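Local structure of YghZ aldo-keto reductase (Escherichia coli, 3N6Q) at residues Gly99-Pro104 with Ser137-Glu142. The protein is an aldo-keto reductase with a TIM-barrel fold, which probably reduces aldehydes or ketones to alcohols with NADPH, as its relatives do. Residues are numbered along the deposited sequence; the frame is centred on the assembly and turned at random.
Sequences GYDMWP and SHRVDE
His138 takes the edge of Tyr100 on the face of its imidazole: the phenol ring stands T-shaped to it, planes 82° apart, with Tyr100 CD2 over the middle of the imidazole and 3.5 Å from His138 CG. Of two waters joining the same residues, one, 2.9 Å from His138 ND1, accepts the backbone N-H of Tyr100; the other donates to His138 O and pairs with Tyr100 OH. Both segments leave the C-terminal ends of neighbouring parallel strands, 93-98 and 132-137, at the end of the TIM barrel where aldo-keto reductases have their active site. At Arg139, CG sits between the backbone N and carbonyl carbon (chi1 61°), which, with a bend at chi2, lays the chain along one face of the Tyr100 ring. Arg139 CG makes a CH-pi contact with the ring, and farther out the guanidinium lies nearly flat on the phenol, planes 20° apart. In the guanidinium plane, Arg139 NE gives Gly99 O a nearly straight bond of 2.9 Å, meeting the oxygen from above the carbonyl plane. Arg139 NH2 adds a long salt bridge, 3.5 Å to Asp101 OD1, whose stronger partner is the Ser109 hydroxyl. With an alanine in place of Arg139, that face of Tyr100 would probably lose its cover, Gly99 O its side-chain donor and Asp101 its cationic mate.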
ATOM      1  N   GLY B  99       2.888 -23.380  -7.004  1.00 13.53           N
ATOM      2  CA  GLY B  99       2.662 -23.653  -8.409  1.00 15.56           C
ATOM      3  C   GLY B  99       2.244 -25.083  -8.659  1.00 15.28           C
ATOM      4  O   GLY B  99       1.495 -25.362  -9.636  1.00 17.22           O
ATOM      5  N   TYR B 100       2.779 -26.002  -7.863  1.00 14.19           N
ATOM      6  CA  TYR B 100       2.404 -27.426  -7.983  1.00 14.84           C
ATOM      7  C   TYR B 100       1.133 -27.734  -7.206  1.00 15.93           C
ATOM      8  O   TYR B 100       0.546 -26.836  -6.630  1.00 15.60           O
ATOM      9  CB  TYR B 100       3.525 -28.345  -7.508  1.00 14.47           C
ATOM     10  CG  TYR B 100       4.641 -28.437  -8.549  1.00 18.36           C
ATOM     11  CD1 TYR B 100       4.574 -29.371  -9.595  1.00 14.56           C
ATOM     12  CD2 TYR B 100       5.708 -27.546  -8.506  1.00 16.92           C
ATOM     13  CE1 TYR B 100       5.604 -29.400 -10.625  1.00 18.31           C
ATOM     14  CE2 TYR B 100       6.715 -27.571  -9.515  1.00 18.16           C
ATOM     15  CZ  TYR B 100       6.673 -28.536 -10.518  1.00 19.32           C
ATOM     16  OH  TYR B 100       7.696 -28.565 -11.461  1.00 22.44           O
ATOM     17  N   ASP B 101       0.679 -28.997  -7.233  1.00 15.91           N
ATOM     18  CA  ASP B 101      -0.613 -29.316  -6.573  1.00 15.28           C
ATOM     19  C   ASP B 101      -0.382 -29.184  -5.076  1.00 16.22           C
ATOM     20  O   ASP B 101       0.581 -29.768  -4.509  1.00 15.48           O
ATOM     21  CB  ASP B 101      -1.030 -30.759  -6.859  1.00 15.70           C
ATOM     22  CG  ASP B 101      -1.509 -30.974  -8.285  1.00 21.01           C
ATOM     23  OD1 ASP B 101      -1.566 -30.028  -9.125  1.00 20.22           O
ATOM     24  OD2 ASP B 101      -1.736 -32.159  -8.586  1.00 23.11           O
ATOM     25  N   MET B 102      -1.259 -28.434  -4.414  1.00 14.83           N
ATOM     26  CA  MET B 102      -1.100 -28.222  -2.996  1.00 14.51           C
ATOM     27  C   MET B 102      -2.404 -28.585  -2.282  1.00 16.16           C
ATOM     28  O   MET B 102      -2.364 -29.275  -1.244  1.00 17.96           O
ATOM     29  CB  MET B 102      -0.764 -26.736  -2.720  1.00 13.34           C
ATOM     30  CG  MET B 102      -0.804 -26.474  -1.209  1.00 14.50           C
ATOM     31  SD  MET B 102       0.611 -27.212  -0.381  1.00 16.40           S
ATOM     32  CE  MET B 102       0.077 -27.071   1.343  1.00 14.74           C
ATOM     33  N   TRP B 103      -3.522 -27.988  -2.706  1.00 16.22           N
ATOM     34  CA  TRP B 103      -4.827 -28.375  -2.122  1.00 15.53           C
ATOM     35  C   TRP B 103      -5.819 -28.755  -3.235  1.00 16.12           C
ATOM     36  O   TRP B 103      -5.589 -28.506  -4.411  1.00 15.07           O
ATOM     37  CB  TRP B 103      -5.367 -27.310  -1.121  1.00 15.06           C
ATOM     38  CG  TRP B 103      -5.764 -25.993  -1.759  1.00 13.65           C
ATOM     39  CD1 TRP B 103      -6.955 -25.737  -2.443  1.00 14.87           C
ATOM     40  CD2 TRP B 103      -5.058 -24.738  -1.701  1.00 14.19           C
ATOM     41  NE1 TRP B 103      -6.994 -24.418  -2.810  1.00 13.98           N
ATOM     42  CE2 TRP B 103      -5.851 -23.782  -2.389  1.00 12.93           C
ATOM     43  CE3 TRP B 103      -3.788 -24.346  -1.204  1.00 13.80           C
ATOM     44  CZ2 TRP B 103      -5.483 -22.420  -2.503  1.00 12.22           C
ATOM     45  CZ3 TRP B 103      -3.391 -23.013  -1.342  1.00 14.88           C
ATOM     46  CH2 TRP B 103      -4.245 -22.045  -1.987  1.00 13.20           C
ATOM     47  N   PRO B 104      -6.920 -29.406  -2.878  1.00 15.84           N
ATOM     48  CA  PRO B 104      -7.787 -29.996  -3.926  1.00 17.53           C
ATOM     49  C   PRO B 104      -8.512 -28.875  -4.668  1.00 14.89           C
ATOM     50  O   PRO B 104      -8.720 -27.770  -4.109  1.00 17.33           O
ATOM     51  CB  PRO B 104      -8.827 -30.780  -3.131  1.00 18.25           C
ATOM     52  CG  PRO B 104      -8.400 -30.778  -1.725  1.00 18.63           C
ATOM     53  CD  PRO B 104      -7.297 -29.782  -1.507  1.00 17.94           C
ATOM     54  N   SER B 137       7.152 -18.260  -8.107  1.00 11.48           N
ATOM     55  CA  SER B 137       6.331 -19.128  -8.927  1.00 12.31           C
ATOM     56  C   SER B 137       7.078 -20.455  -9.122  1.00 14.60           C
ATOM     57  O   SER B 137       8.178 -20.474  -9.748  1.00 14.02           O
ATOM     58  CB  SER B 137       6.066 -18.399 -10.273  1.00 11.93           C
ATOM     59  OG  SER B 137       5.373 -19.309 -11.098  1.00 12.77           O
ATOM     60  N   HIS B 138       6.481 -21.578  -8.692  1.00 12.48           N
ATOM     61  CA  HIS B 138       7.214 -22.894  -8.604  1.00 15.05           C
ATOM     62  C   HIS B 138       7.378 -23.570  -9.981  1.00 14.59           C
ATOM     63  O   HIS B 138       8.245 -24.457 -10.189  1.00 13.97           O
ATOM     64  CB  HIS B 138       6.476 -23.852  -7.641  1.00 13.64           C
ATOM     65  CG  HIS B 138       7.373 -24.863  -6.991  1.00 18.69           C
ATOM     66  ND1 HIS B 138       6.971 -25.619  -5.903  1.00 17.04           N
ATOM     67  CD2 HIS B 138       8.586 -25.346  -7.361  1.00 17.48           C
ATOM     68  CE1 HIS B 138       7.901 -26.519  -5.625  1.00 21.85           C
ATOM     69  NE2 HIS B 138       8.907 -26.356  -6.477  1.00 20.12           N
ATOM     70  N   ARG B 139       6.524 -23.188 -10.917  1.00 16.54           N
ATOM     71  CA  ARG B 139       6.521 -23.791 -12.265  1.00 16.04           C
ATOM     72  C   ARG B 139       5.736 -22.953 -13.219  1.00 17.73           C
ATOM     73  O   ARG B 139       4.943 -22.064 -12.825  1.00 14.82           O
ATOM     74  CB  ARG B 139       6.014 -25.234 -12.278  1.00 15.53           C
ATOM     75  CG  ARG B 139       4.517 -25.396 -11.774  1.00 17.89           C
ATOM     76  CD  ARG B 139       3.782 -26.556 -12.517  1.00 22.76           C
ATOM     77  NE  ARG B 139       2.575 -26.971 -11.780  1.00 27.73           N
ATOM     78  CZ  ARG B 139       1.977 -28.179 -11.841  1.00 38.51           C
ATOM     79  NH1 ARG B 139       2.399 -29.117 -12.702  1.00 37.56           N
ATOM     80  NH2 ARG B 139       0.924 -28.452 -11.043  1.00 29.23           N
ATOM     81  N   VAL B 140       5.872 -23.265 -14.503  1.00 17.25           N
ATOM     82  CA  VAL B 140       5.035 -22.587 -15.501  1.00 16.07           C
ATOM     83  C   VAL B 140       3.574 -23.103 -15.475  1.00 16.90           C
ATOM     84  O   VAL B 140       3.349 -24.313 -15.509  1.00 17.09           O
ATOM     85  CB  VAL B 140       5.661 -22.822 -16.921  1.00 18.18           C
ATOM     86  CG1 VAL B 140       4.703 -22.342 -18.072  1.00 17.55           C
ATOM     87  CG2 VAL B 140       7.001 -22.107 -16.989  1.00 14.09           C
ATOM     88  N   ASP B 141       2.604 -22.190 -15.544  1.00 15.67           N
ATOM     89  CA  ASP B 141       1.202 -22.564 -15.832  1.00 16.84           C
ATOM     90  C   ASP B 141       0.858 -21.987 -17.204  1.00 17.04           C
ATOM     91  O   ASP B 141       0.723 -20.775 -17.334  1.00 17.48           O
ATOM     92  CB  ASP B 141       0.291 -21.914 -14.785  1.00 16.75           C
ATOM     93  CG  ASP B 141      -1.184 -22.249 -14.989  1.00 21.86           C
ATOM     94  OD1 ASP B 141      -1.473 -23.004 -15.934  1.00 19.31           O
ATOM     95  OD2 ASP B 141      -2.035 -21.785 -14.146  1.00 18.61           O
ATOM     96  N   GLU B 142       0.732 -22.847 -18.213  1.00 17.70           N
ATOM     97  CA  GLU B 142       0.455 -22.337 -19.609  1.00 20.13           C
ATOM     98  C   GLU B 142      -0.936 -21.716 -19.732  1.00 21.19           C
ATOM     99  O   GLU B 142      -1.237 -20.924 -20.653  1.00 20.92           O
ATOM    100  CB  GLU B 142       0.594 -23.480 -20.602  1.00 20.89           C
ATOM    101  CG  GLU B 142       2.049 -23.866 -20.796  1.00 29.92           C
ATOM    102  CD  GLU B 142       2.265 -24.866 -21.942  1.00 43.69           C
ATOM    103  OE1 GLU B 142       1.286 -25.189 -22.669  1.00 44.96           O
ATOM    104  OE2 GLU B 142       3.432 -25.290 -22.117  1.00 46.62           O
TER
HETATM  105  O   HOH W   1       4.104 -25.477  -5.325  1.00 17.19           O
HETATM  106  O   HOH W   2       9.701 -26.409 -11.089  1.00 30.28           O